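PDB 5XUN: acetyltransferase, which probably transfers the acetyl group of acetyl-CoA to glycyl-tRNA(Gly), serving as the toxin of a type II toxin-antitoxin pair. Local coordinates for residues B[34-39]-B[62-67]; B[143-148]-B[159-164]; B[118-123]-B[127-132]. The protein carries 1 engineered substitution. One frame throughout, in Å; residues are numbered along the deposited sequence.

Contacts 1 and 2 pack a helix on a strand of the central mixed sheet of a GNAT fold; contact 3 packs one on the loop and strand that follow it. Contacts 1 and 3 are buried; contact 2 is only partly so, with Leu146 exposed. Contacts 1 and 2 lie on opposite sides of the chain's centre, about 20 Å apart between centres. Contact 3 touches both. Val119 meets Tyr63 and Leu65 of strand 59-71, and Leu132 pairs with Tyr163 of strand 160-164. Contact 1 is apolar where its segments meet. Contact 2 sets leucine methyls beside Phe145 and borders acetyl-CoA. Contact 3 combines aliphatic packing with a backbone hydrogen bond. Contacts 1 and 3 touch the second subunit.

Contact 1 of 3, residues B[34-39]-B[62-67]; sequences EHLKRQ and YYTLSG
Leu36 splits its two methyl groups between Tyr62 and Thr64, alternate residues on one side of strand 59-71. CD1 of Leu36 meets the methyl CG2 of Thr64 at 3.5 Å. CD2 of Leu36 approaches ring atom CD2 of Tyr62 obliquely, at 4.0 Å. In both pairs the side chains run past each other in opposite directions. CG of Leu36 stands anti to the backbone N (chi1 176°), and the fork beyond it divides between the two strand residues. Thr64 keeps CG2 for this apolar meeting and turns OG1 elsewhere, into a weak hydrogen bond with Arg96 NH1. The hydroxyl of Tyr62 bonds to the carbonyl O of Leu28. This ties the ring to helix 26-34, and Phe31 of that helix packs on both Leu36 and Tyr62. Tyr63 lies on the other side of the strand, against helix 108-126. The contact thus seats the first turn of helix 36-41 on the sheet. It is small and buried, and only carbon atoms meet across it. The attraction is therefore dispersive and hydrophobic, while the polar ends of Tyr62 and Thr64 have partners outside the two segments, that of Thr64 a weak one.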
loop_
_atom_site.group_PDB
_atom_site.type_symbol
_atom_site.label_atom_id
_atom_site.label_comp_id
_atom_site.label_asym_id
_atom_site.label_seq_id
_atom_site.Cartn_x
_atom_site.Cartn_y
_atom_site.Cartn_z
ATOM N N GLU B 34 14.772 -19.226 1.847
ATOM C CA GLU B 34 15.124 -19.030 0.450
ATOM C C GLU B 34 14.724 -17.668 -0.098
ATOM O O GLU B 34 15.463 -17.088 -0.895
ATOM C CB GLU B 34 14.437 -20.095 -0.409
ATOM C CG GLU B 34 14.404 -21.485 0.175
ATOM C CD GLU B 34 14.497 -22.578 -0.875
ATOM O OE1 GLU B 34 15.033 -23.661 -0.570
ATOM O OE2 GLU B 34 13.962 -22.386 -1.987
ATOM N N HIS B 35 13.586 -17.123 0.331
ATOM C CA HIS B 35 12.956 -16.035 -0.400
ATOM C C HIS B 35 12.710 -14.761 0.390
ATOM O O HIS B 35 12.584 -13.702 -0.230
ATOM C CB HIS B 35 11.608 -16.497 -0.972
ATOM C CG HIS B 35 11.679 -17.790 -1.727
ATOM N ND1 HIS B 35 12.293 -17.902 -2.955
ATOM C CD2 HIS B 35 11.196 -19.022 -1.436
ATOM C CE1 HIS B 35 12.197 -19.146 -3.385
ATOM N NE2 HIS B 35 11.534 -19.847 -2.482
ATOM N N LEU B 36 12.636 -14.820 1.721
ATOM C CA LEU B 36 12.236 -13.646 2.488
ATOM C C LEU B 36 13.099 -12.442 2.142
ATOM O O LEU B 36 12.597 -11.399 1.711
ATOM C CB LEU B 36 12.323 -13.933 3.985
ATOM C CG LEU B 36 12.002 -12.707 4.847
ATOM C CD1 LEU B 36 10.589 -12.233 4.556
ATOM C CD2 LEU B 36 12.168 -13.027 6.314
ATOM N N LYS B 37 14.414 -12.597 2.281
ATOM C CA LYS B 37 15.317 -11.469 2.134
ATOM C C LYS B 37 15.345 -10.959 0.700
ATOM O O LYS B 37 15.403 -9.746 0.468
ATOM C CB LYS B 37 16.710 -11.885 2.596
ATOM C CG LYS B 37 17.814 -10.941 2.223
ATOM C CD LYS B 37 17.792 -9.688 3.047
ATOM C CE LYS B 37 19.045 -8.883 2.758
ATOM N NZ LYS B 37 18.879 -7.437 3.091
ATOM N N ARG B 38 15.288 -11.863 -0.278
ATOM C CA ARG B 38 15.373 -11.426 -1.666
ATOM C C ARG B 38 14.116 -10.680 -2.090
ATOM O O ARG B 38 14.192 -9.704 -2.844
ATOM C CB ARG B 38 15.614 -12.614 -2.595
ATOM C CG ARG B 38 15.616 -12.204 -4.070
ATOM C CD ARG B 38 15.931 -13.356 -5.000
ATOM N NE ARG B 38 15.043 -14.497 -4.797
ATOM C CZ ARG B 38 15.360 -15.572 -4.083
ATOM N NH1 ARG B 38 14.483 -16.554 -3.960
ATOM N NH2 ARG B 38 16.545 -15.665 -3.484
ATOM N N GLN B 39 12.948 -11.141 -1.648
ATOM C CA GLN B 39 11.722 -10.438 -2.007
ATOM C C GLN B 39 11.581 -9.130 -1.232
ATOM O O GLN B 39 10.981 -8.179 -1.739
ATOM C CB GLN B 39 10.516 -11.355 -1.802
ATOM C CG GLN B 39 10.529 -12.533 -2.760
ATOM C CD GLN B 39 9.292 -13.413 -2.681
ATOM O OE1 GLN B 39 8.267 -13.032 -2.117
ATOM N NE2 GLN B 39 9.393 -14.607 -3.250
ATOM N N TYR B 62 8.379 -14.343 12.062
ATOM C CA TYR B 62 8.493 -13.302 11.050
ATOM C C TYR B 62 7.141 -13.085 10.386
ATOM O O TYR B 62 6.243 -13.927 10.488
ATOM C CB TYR B 62 9.563 -13.660 10.010
ATOM C CG TYR B 62 9.125 -14.676 8.969
ATOM C CD1 TYR B 62 9.219 -16.050 9.208
ATOM C CD2 TYR B 62 8.649 -14.263 7.739
ATOM C CE1 TYR B 62 8.817 -16.974 8.245
ATOM C CE2 TYR B 62 8.255 -15.157 6.788
ATOM C CZ TYR B 62 8.345 -16.515 7.034
ATOM O OH TYR B 62 7.937 -17.392 6.056
ATOM N N TYR B 63 7.008 -11.946 9.693
ATOM C CA TYR B 63 5.832 -11.707 8.858
ATOM C C TYR B 63 6.202 -10.785 7.699
ATOM O O TYR B 63 7.224 -10.097 7.738
ATOM C CB TYR B 63 4.654 -11.135 9.673
ATOM C CG TYR B 63 4.736 -9.683 10.112
ATOM C CD1 TYR B 63 4.428 -8.645 9.231
ATOM C CD2 TYR B 63 5.074 -9.350 11.418
ATOM C CE1 TYR B 63 4.472 -7.320 9.640
ATOM C CE2 TYR B 63 5.127 -8.030 11.835
ATOM C CZ TYR B 63 4.821 -7.017 10.942
ATOM O OH TYR B 63 4.865 -5.704 11.352
ATOM N N THR B 64 5.350 -10.772 6.661
ATOM C CA THR B 64 5.575 -9.946 5.477
ATOM C C THR B 64 4.321 -9.149 5.117
ATOM O O THR B 64 3.194 -9.621 5.289
ATOM C CB THR B 64 5.982 -10.796 4.248
ATOM O OG1 THR B 64 4.857 -11.546 3.790
ATOM C CG2 THR B 64 7.086 -11.763 4.602
ATOM N N LEU B 65 4.532 -7.945 4.564
ATOM C CA LEU B 65 3.452 -7.053 4.140
ATOM C C LEU B 65 3.660 -6.617 2.697
ATOM O O LEU B 65 4.771 -6.260 2.302
ATOM C CB LEU B 65 3.376 -5.808 5.039
ATOM C CG LEU B 65 3.130 -6.108 6.518
ATOM C CD1 LEU B 65 3.216 -4.852 7.384
ATOM C CD2 LEU B 65 1.782 -6.770 6.674
ATOM N N SER B 66 2.583 -6.632 1.915
ATOM C CA SER B 66 2.622 -6.171 0.536
ATOM C C SER B 66 1.383 -5.340 0.252
ATOM O O SER B 66 0.299 -5.653 0.748
ATOM C CB SER B 66 2.681 -7.353 -0.449
ATOM O OG SER B 66 3.733 -8.237 -0.093
ATOM N N GLY B 67 1.546 -4.279 -0.531
ATOM C CA GLY B 67 0.390 -3.537 -0.999
ATOM C C GLY B 67 -0.462 -4.376 -1.932
ATOM O O GLY B 67 0.040 -5.147 -2.746
#

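Contact 2 of 3, residues B[143-148]-B[159-164]; sequences AFFLRL and NLLFYP. Engineered in segment 143-148: Phe145 (natural residue Tyr). With ACO (acetyl coenzyme *a), chain E.
Phe145, engineered from Tyr, has Phe144 CD2 over the centre of one ring face. The acetyl carbon C of acetyl-CoA sits near the plane of the Phe145 ring, at its edge, 4.1 Å from Phe145 CE2. Leu161 CD1 approaches this ring obliquely. One face of the Phe144 ring carries CCP of acetyl-CoA, offset toward the rim. The opposite face carries Leu148 CD1, 3.5 Å above the plane, and O2A of the cofactor lies at the edge. Across to strand 160-164, Phe145 CB meets Leu161 CD1 at 3.5 Å, while the Phe145 ring turns toward the cofactor. The other branch of Leu161, CD2, meets Leu146 CD2 at 4.0 Å, the two side chains crossing at about a right angle. Leu161 has CG anti to its carbonyl carbon (chi1 -52°), and its fork spans both helix residues. Tyr163 brings CE2 edge-on to the carbonyl O of Leu148 at 3.7 Å. Phe150 packs edge-to-face with both Phe145 and Tyr163. Arg147 directs NH1 to the phosphate oxygen O8A of acetyl-CoA, 3.0 Å away. Helix 139-147 therefore turns apolar carbons to the sheet, and aromatic and cationic groups to the cofactor. The positive charge of Arg147 probably helps hold the 3'-phosphate.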
loop_
_atom_site.group_PDB
_atom_site.type_symbol
_atom_site.label_atom_id
_atom_site.label_comp_id
_atom_site.label_asym_id
_atom_site.label_seq_id
_atom_site.Cartn_x
_atom_site.Cartn_y
_atom_site.Cartn_z
ATOM N N ALA B 143 -8.946 -19.952 12.158
ATOM C CA ALA B 143 -9.507 -19.771 13.492
ATOM C C ALA B 143 -8.681 -18.780 14.296
ATOM O O ALA B 143 -9.225 -17.998 15.085
ATOM C CB ALA B 143 -9.592 -21.119 14.211
ATOM N N PHE B 144 -7.361 -18.805 14.111
ATOM C CA PHE B 144 -6.483 -17.837 14.759
ATOM C C PHE B 144 -6.882 -16.409 14.401
ATOM O O PHE B 144 -7.012 -15.550 15.280
ATOM C CB PHE B 144 -5.033 -18.124 14.357
ATOM C CG PHE B 144 -4.059 -17.051 14.747
ATOM C CD1 PHE B 144 -3.621 -16.937 16.056
ATOM C CD2 PHE B 144 -3.549 -16.177 13.794
ATOM C CE1 PHE B 144 -2.716 -15.960 16.413
ATOM C CE2 PHE B 144 -2.638 -15.199 14.148
ATOM C CZ PHE B 144 -2.226 -15.087 15.459
ATOM N N PHE B 145 -7.079 -16.134 13.110
ATOM C CA PHE B 145 -7.395 -14.769 12.698
ATOM C C PHE B 145 -8.816 -14.386 13.092
ATOM O O PHE B 145 -9.064 -13.247 13.506
ATOM C CB PHE B 145 -7.178 -14.606 11.191
ATOM C CG PHE B 145 -5.723 -14.555 10.788
ATOM C CD1 PHE B 145 -4.900 -13.533 11.245
ATOM C CD2 PHE B 145 -5.181 -15.517 9.952
ATOM C CE1 PHE B 145 -3.572 -13.473 10.889
ATOM C CE2 PHE B 145 -3.848 -15.462 9.589
ATOM C CZ PHE B 145 -3.041 -14.435 10.060
ATOM N N LEU B 146 -9.757 -15.329 12.991
ATOM C CA LEU B 146 -11.132 -15.057 13.403
ATOM C C LEU B 146 -11.206 -14.653 14.868
ATOM O O LEU B 146 -11.977 -13.757 15.232
ATOM C CB LEU B 146 -12.009 -16.279 13.139
ATOM C CG LEU B 146 -12.261 -16.575 11.658
ATOM C CD1 LEU B 146 -13.056 -17.857 11.484
ATOM C CD2 LEU B 146 -12.986 -15.414 10.995
ATOM N N ARG B 147 -10.403 -15.289 15.722
ATOM C CA ARG B 147 -10.445 -14.972 17.145
ATOM C C ARG B 147 -9.895 -13.583 17.426
ATOM O O ARG B 147 -10.336 -12.923 18.376
ATOM C CB ARG B 147 -9.671 -16.020 17.943
ATOM C CG ARG B 147 -10.372 -16.441 19.221
ATOM C CD ARG B 147 -9.539 -17.414 20.051
ATOM N NE ARG B 147 -8.738 -18.325 19.235
ATOM C CZ ARG B 147 -7.414 -18.423 19.313
ATOM N NH1 ARG B 147 -6.751 -19.272 18.533
ATOM N NH2 ARG B 147 -6.747 -17.671 20.176
ATOM N N LEU B 148 -8.938 -13.126 16.622
ATOM C CA LEU B 148 -8.406 -11.775 16.736
ATOM C C LEU B 148 -9.348 -10.720 16.176
ATOM O O LEU B 148 -9.051 -9.525 16.288
ATOM C CB LEU B 148 -7.046 -11.691 16.031
ATOM C CG LEU B 148 -5.987 -12.582 16.674
ATOM C CD1 LEU B 148 -4.699 -12.588 15.873
ATOM C CD2 LEU B 148 -5.734 -12.080 18.088
ATOM N N ASN B 159 -11.158 -18.893 2.798
ATOM C CA ASN B 159 -10.007 -18.559 3.628
ATOM C C ASN B 159 -9.640 -17.082 3.563
ATOM O O ASN B 159 -8.632 -16.678 4.152
ATOM C CB ASN B 159 -8.802 -19.411 3.217
ATOM C CG ASN B 159 -8.939 -20.856 3.662
ATOM O OD1 ASN B 159 -9.189 -21.135 4.839
ATOM N ND2 ASN B 159 -8.808 -21.782 2.716
ATOM N N LEU B 160 -10.446 -16.270 2.889
ATOM C CA LEU B 160 -10.151 -14.853 2.727
ATOM C C LEU B 160 -10.747 -14.089 3.899
ATOM O O LEU B 160 -11.960 -14.136 4.127
ATOM C CB LEU B 160 -10.704 -14.337 1.401
ATOM C CG LEU B 160 -10.378 -15.188 0.168
ATOM C CD1 LEU B 160 -11.001 -14.591 -1.082
ATOM C CD2 LEU B 160 -8.881 -15.368 -0.004
ATOM N N LEU B 161 -9.893 -13.400 4.650
ATOM C CA LEU B 161 -10.295 -12.638 5.820
ATOM C C LEU B 161 -9.801 -11.204 5.670
ATOM O O LEU B 161 -8.977 -10.892 4.805
ATOM C CB LEU B 161 -9.761 -13.260 7.118
ATOM C CG LEU B 161 -10.059 -14.752 7.310
ATOM C CD1 LEU B 161 -9.410 -15.264 8.581
ATOM C CD2 LEU B 161 -11.561 -15.005 7.326
ATOM N N PHE B 162 -10.312 -10.328 6.528
ATOM C CA PHE B 162 -10.114 -8.900 6.343
ATOM C C PHE B 162 -10.257 -8.212 7.688
ATOM O O PHE B 162 -11.140 -8.558 8.473
ATOM C CB PHE B 162 -11.134 -8.346 5.339
ATOM C CG PHE B 162 -11.038 -6.865 5.113
ATOM C CD1 PHE B 162 -9.964 -6.319 4.426
ATOM C CD2 PHE B 162 -12.035 -6.016 5.581
ATOM C CE1 PHE B 162 -9.887 -4.956 4.208
ATOM C CE2 PHE B 162 -11.961 -4.654 5.369
ATOM C CZ PHE B 162 -10.882 -4.122 4.686
ATOM N N TYR B 163 -9.392 -7.244 7.946
ATOM C CA TYR B 163 -9.499 -6.424 9.148
ATOM C C TYR B 163 -9.528 -4.964 8.717
ATOM O O TYR B 163 -8.512 -4.452 8.207
ATOM C CB TYR B 163 -8.341 -6.702 10.101
ATOM C CG TYR B 163 -8.600 -6.262 11.528
ATOM C CD1 TYR B 163 -8.403 -4.944 11.911
ATOM C CD2 TYR B 163 -9.021 -7.171 12.495
ATOM C CE1 TYR B 163 -8.623 -4.534 13.211
ATOM C CE2 TYR B 163 -9.246 -6.771 13.805
ATOM C CZ TYR B 163 -9.043 -5.452 14.158
ATOM O OH TYR B 163 -9.257 -5.038 15.456
ATOM N N PRO B 164 -10.650 -4.261 8.894
ATOM C CA PRO B 164 -10.774 -2.911 8.323
ATOM C C PRO B 164 -9.911 -1.881 9.038
ATOM O O PRO B 164 -9.745 -1.911 10.260
ATOM C CB PRO B 164 -12.265 -2.582 8.473
ATOM C CG PRO B 164 -12.826 -3.580 9.413
ATOM C CD PRO B 164 -11.865 -4.711 9.594
HETATM N N1A ACO E . -1.690 -13.590 25.163
HETATM C C2A ACO E . -2.437 -14.282 24.276
HETATM N N3A ACO E . -2.482 -15.627 24.211
HETATM C C4A ACO E . -1.752 -16.389 25.068
HETATM C C5A ACO E . -0.911 -15.700 26.067
HETATM C C6A ACO E . -0.914 -14.219 26.074
HETATM N N6A ACO E . -0.162 -13.530 26.969
HETATM N N7A ACO E . -0.295 -16.652 26.786
HETATM C C8A ACO E . -0.701 -17.840 26.287
HETATM N N9A ACO E . -1.579 -17.702 25.280
HETATM C C1B ACO E . -2.176 -18.849 24.532
HETATM C C2B ACO E . -3.698 -18.902 24.548
HETATM O O2B ACO E . -4.160 -19.868 25.503
HETATM C C3B ACO E . -4.079 -19.309 23.136
HETATM O O3B ACO E . -4.255 -20.723 23.076
HETATM P P3B ACO E . -5.349 -21.418 22.115
HETATM O O7A ACO E . -6.642 -21.320 22.890
HETATM O O8A ACO E . -5.326 -20.585 20.855
HETATM O O9A ACO E . -4.824 -22.825 21.935
HETATM C C4B ACO E . -2.864 -18.967 22.285
HETATM O O4B ACO E . -1.755 -18.777 23.165
HETATM C C5B ACO E . -3.029 -17.708 21.439
HETATM O O5B ACO E . -2.294 -17.885 20.229
HETATM P P1A ACO E . -0.794 -17.321 20.050
HETATM O O1A ACO E . 0.096 -17.931 21.101
HETATM O O2A ACO E . -0.822 -15.825 19.883
HETATM O O3A ACO E . -0.450 -17.960 18.623
HETATM P P2A ACO E . 0.941 -18.704 18.317
HETATM O O4A ACO E . 2.073 -17.990 19.008
HETATM O O5A ACO E . 0.760 -20.190 18.507
HETATM O O6A ACO E . 1.020 -18.396 16.741
HETATM C CBP ACO E . 0.583 -19.110 14.524
HETATM C CCP ACO E . -0.027 -18.860 15.892
HETATM C CDP ACO E . 1.404 -17.902 14.094
HETATM C CEP ACO E . -0.522 -19.384 13.515
HETATM C CAP ACO E . 1.451 -20.350 14.705
HETATM O OAP ACO E . 0.591 -21.448 15.034
HETATM C C9P ACO E . 2.226 -20.700 13.470
HETATM O O9P ACO E . 3.306 -20.179 13.228
HETATM N N8P ACO E . 1.660 -21.615 12.697
HETATM C C7P ACO E . 2.388 -22.305 11.656
HETATM C C6P ACO E . 2.501 -21.462 10.394
HETATM C C5P ACO E . 1.161 -20.832 10.115
HETATM O O5P ACO E . 0.191 -21.525 9.850
HETATM N N4P ACO E . 1.126 -19.503 10.186
HETATM C C3P ACO E . -0.111 -18.763 10.047
HETATM C C2P ACO E . -0.578 -18.671 8.603
HETATM S S1P ACO E . -0.263 -17.038 8.023
HETATM C C ACO E . -1.367 -17.046 6.792
HETATM O O ACO E . -2.200 -17.931 6.797
HETATM C CH3 ACO E . -1.290 -15.980 5.736
#

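Contact 3 of 3, residues B[118-123]-B[127-132]; sequences RVVWGA and VGIYGL
Val120 divides its two methyls between Ile129 and Leu132. With its CG1 trans to N (chi1 170°), Val120 brings that methyl to Ile129 CG2 at 4.1 Å. CG2 of Val120 reaches Leu132 CD1, also at 4.1 Å. The Val120 and Leu132 side chains cross at about a right angle, whereas Val120 and Ile129 meet at a slant.

Ile129 also uses two branches. Its CG1 lies beside the backbone N and anti to the carbonyl carbon (chi1 -69°). From there the chain is extended and carries CD1 to Ala123, where Ile129 CD1 is 3.7 Å from Ala123 CB. CD1 of Ile129 is equally near the carbonyl carbon of Ala123, so the methyl rests against both side chain and backbone. The CG2 branch is left for Val120. Ile129 thereby bridges residues three apart on the helix, almost one turn.

The polar part is a single backbone bond. Val127 N donates to Ala123 O at 3.1 Å, with an N-H...O angle of 153°. This is an i to i+4 bond, which carries the helical pattern on to Val127, just past the end of helix 108-126.

Helix 108-126 and strand 131-135 belong to a beta-alpha-beta unit with strand 88-99. The contact is the return from helix to sheet. Val92 of strand 88-99 packs on Val120 and Ile129, and Leu94 packs on Leu132. Ile168 of helix 165-171 also covers Val120. On another side of helix 108-126, Val119 rests on Tyr63 and Leu65 of strand 59-71. Val127 packs on Gly67 of the second subunit, which places this end of the connection at the subunit interface.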
loop_
_atom_site.group_PDB
_atom_site.type_symbol
_atom_site.label_atom_id
_atom_site.label_comp_id
_atom_site.label_asym_id
_atom_site.label_seq_id
_atom_site.Cartn_x
_atom_site.Cartn_y
_atom_site.Cartn_z
ATOM N N ARG B 118 -0.110 -1.800 13.765
ATOM C CA ARG B 118 0.495 -0.484 13.919
ATOM C C ARG B 118 1.189 -0.042 12.634
ATOM O O ARG B 118 1.150 1.143 12.277
ATOM C CB ARG B 118 1.470 -0.496 15.094
ATOM C CG ARG B 118 2.129 0.840 15.349
ATOM C CD ARG B 118 3.064 0.786 16.542
ATOM N NE ARG B 118 2.346 0.681 17.809
ATOM C CZ ARG B 118 1.703 1.690 18.391
ATOM N NH1 ARG B 118 1.677 2.889 17.822
ATOM N NH2 ARG B 118 1.079 1.498 19.545
ATOM N N VAL B 119 1.835 -0.977 11.930
ATOM C CA VAL B 119 2.480 -0.639 10.666
ATOM C C VAL B 119 1.438 -0.240 9.633
ATOM O O VAL B 119 1.598 0.755 8.917
ATOM C CB VAL B 119 3.350 -1.807 10.167
ATOM C CG1 VAL B 119 3.843 -1.533 8.759
ATOM C CG2 VAL B 119 4.521 -2.041 11.108
ATOM N N VAL B 120 0.362 -1.017 9.531
ATOM C CA VAL B 120 -0.680 -0.727 8.551
ATOM C C VAL B 120 -1.396 0.571 8.902
ATOM O O VAL B 120 -1.815 1.329 8.015
ATOM C CB VAL B 120 -1.654 -1.911 8.452
ATOM C CG1 VAL B 120 -2.876 -1.541 7.626
ATOM C CG2 VAL B 120 -0.933 -3.110 7.845
ATOM N N TRP B 121 -1.568 0.834 10.198
ATOM C CA TRP B 121 -2.150 2.100 10.625
ATOM C C TRP B 121 -1.303 3.268 10.144
ATOM O O TRP B 121 -1.810 4.183 9.486
ATOM C CB TRP B 121 -2.285 2.120 12.147
ATOM C CG TRP B 121 -2.905 3.358 12.688
ATOM C CD1 TRP B 121 -4.074 3.937 12.289
ATOM C CD2 TRP B 121 -2.395 4.170 13.753
ATOM N NE1 TRP B 121 -4.319 5.063 13.033
ATOM C CE2 TRP B 121 -3.301 5.228 13.938
ATOM C CE3 TRP B 121 -1.258 4.102 14.564
ATOM C CZ2 TRP B 121 -3.107 6.214 14.903
ATOM C CZ3 TRP B 121 -1.065 5.082 15.521
ATOM C CH2 TRP B 121 -1.984 6.124 15.682
ATOM N N GLY B 122 0.008 3.211 10.403
ATOM C CA GLY B 122 0.899 4.238 9.891
ATOM C C GLY B 122 0.801 4.390 8.386
ATOM O O GLY B 122 0.753 5.509 7.868
ATOM N N ALA B 123 0.755 3.261 7.667
ATOM C CA ALA B 123 0.686 3.293 6.212
ATOM C C ALA B 123 -0.620 3.900 5.719
ATOM O O ALA B 123 -0.634 4.611 4.706
ATOM C CB ALA B 123 0.866 1.884 5.653
ATOM N N VAL B 127 -1.283 6.642 2.421
ATOM C CA VAL B 127 -1.803 6.037 1.204
ATOM C C VAL B 127 -3.134 5.374 1.538
ATOM O O VAL B 127 -3.325 4.852 2.640
ATOM C CB VAL B 127 -0.786 5.020 0.620
ATOM C CG1 VAL B 127 -1.420 4.161 -0.430
ATOM C CG2 VAL B 127 0.441 5.750 0.027
ATOM N N GLY B 128 -4.067 5.409 0.590
ATOM C CA GLY B 128 -5.366 4.815 0.835
ATOM C C GLY B 128 -5.320 3.314 1.047
ATOM O O GLY B 128 -4.965 2.558 0.134
ATOM N N ILE B 129 -5.715 2.869 2.239
ATOM C CA ILE B 129 -5.683 1.452 2.611
ATOM C C ILE B 129 -6.949 1.166 3.402
ATOM O O ILE B 129 -7.073 1.598 4.555
ATOM C CB ILE B 129 -4.445 1.089 3.442
ATOM C CG1 ILE B 129 -3.177 1.178 2.585
ATOM C CG2 ILE B 129 -4.583 -0.318 4.056
ATOM C CD1 ILE B 129 -1.955 1.285 3.406
ATOM N N TYR B 130 -7.865 0.406 2.808
ATOM C CA TYR B 130 -9.164 0.185 3.429
ATOM C C TYR B 130 -9.107 -0.869 4.527
ATOM O O TYR B 130 -9.990 -0.895 5.391
ATOM C CB TYR B 130 -10.188 -0.217 2.362
ATOM C CG TYR B 130 -11.601 -0.349 2.885
ATOM C CD1 TYR B 130 -12.329 0.776 3.271
ATOM C CD2 TYR B 130 -12.211 -1.591 2.988
ATOM C CE1 TYR B 130 -13.620 0.664 3.756
ATOM C CE2 TYR B 130 -13.504 -1.715 3.470
ATOM C CZ TYR B 130 -14.201 -0.586 3.853
ATOM O OH TYR B 130 -15.480 -0.707 4.332
ATOM N N GLY B 131 -8.084 -1.715 4.526
ATOM C CA GLY B 131 -7.861 -2.616 5.635
ATOM C C GLY B 131 -6.774 -3.617 5.304
ATOM O O GLY B 131 -6.073 -3.494 4.293
ATOM N N LEU B 132 -6.657 -4.617 6.175
ATOM C CA LEU B 132 -5.626 -5.640 6.072
ATOM C C LEU B 132 -6.253 -6.928 5.559
ATOM O O LEU B 132 -7.157 -7.478 6.195
ATOM C CB LEU B 132 -4.945 -5.868 7.420
ATOM C CG LEU B 132 -3.926 -7.009 7.543
ATOM C CD1 LEU B 132 -2.618 -6.712 6.813
ATOM C CD2 LEU B 132 -3.658 -7.279 9.012
#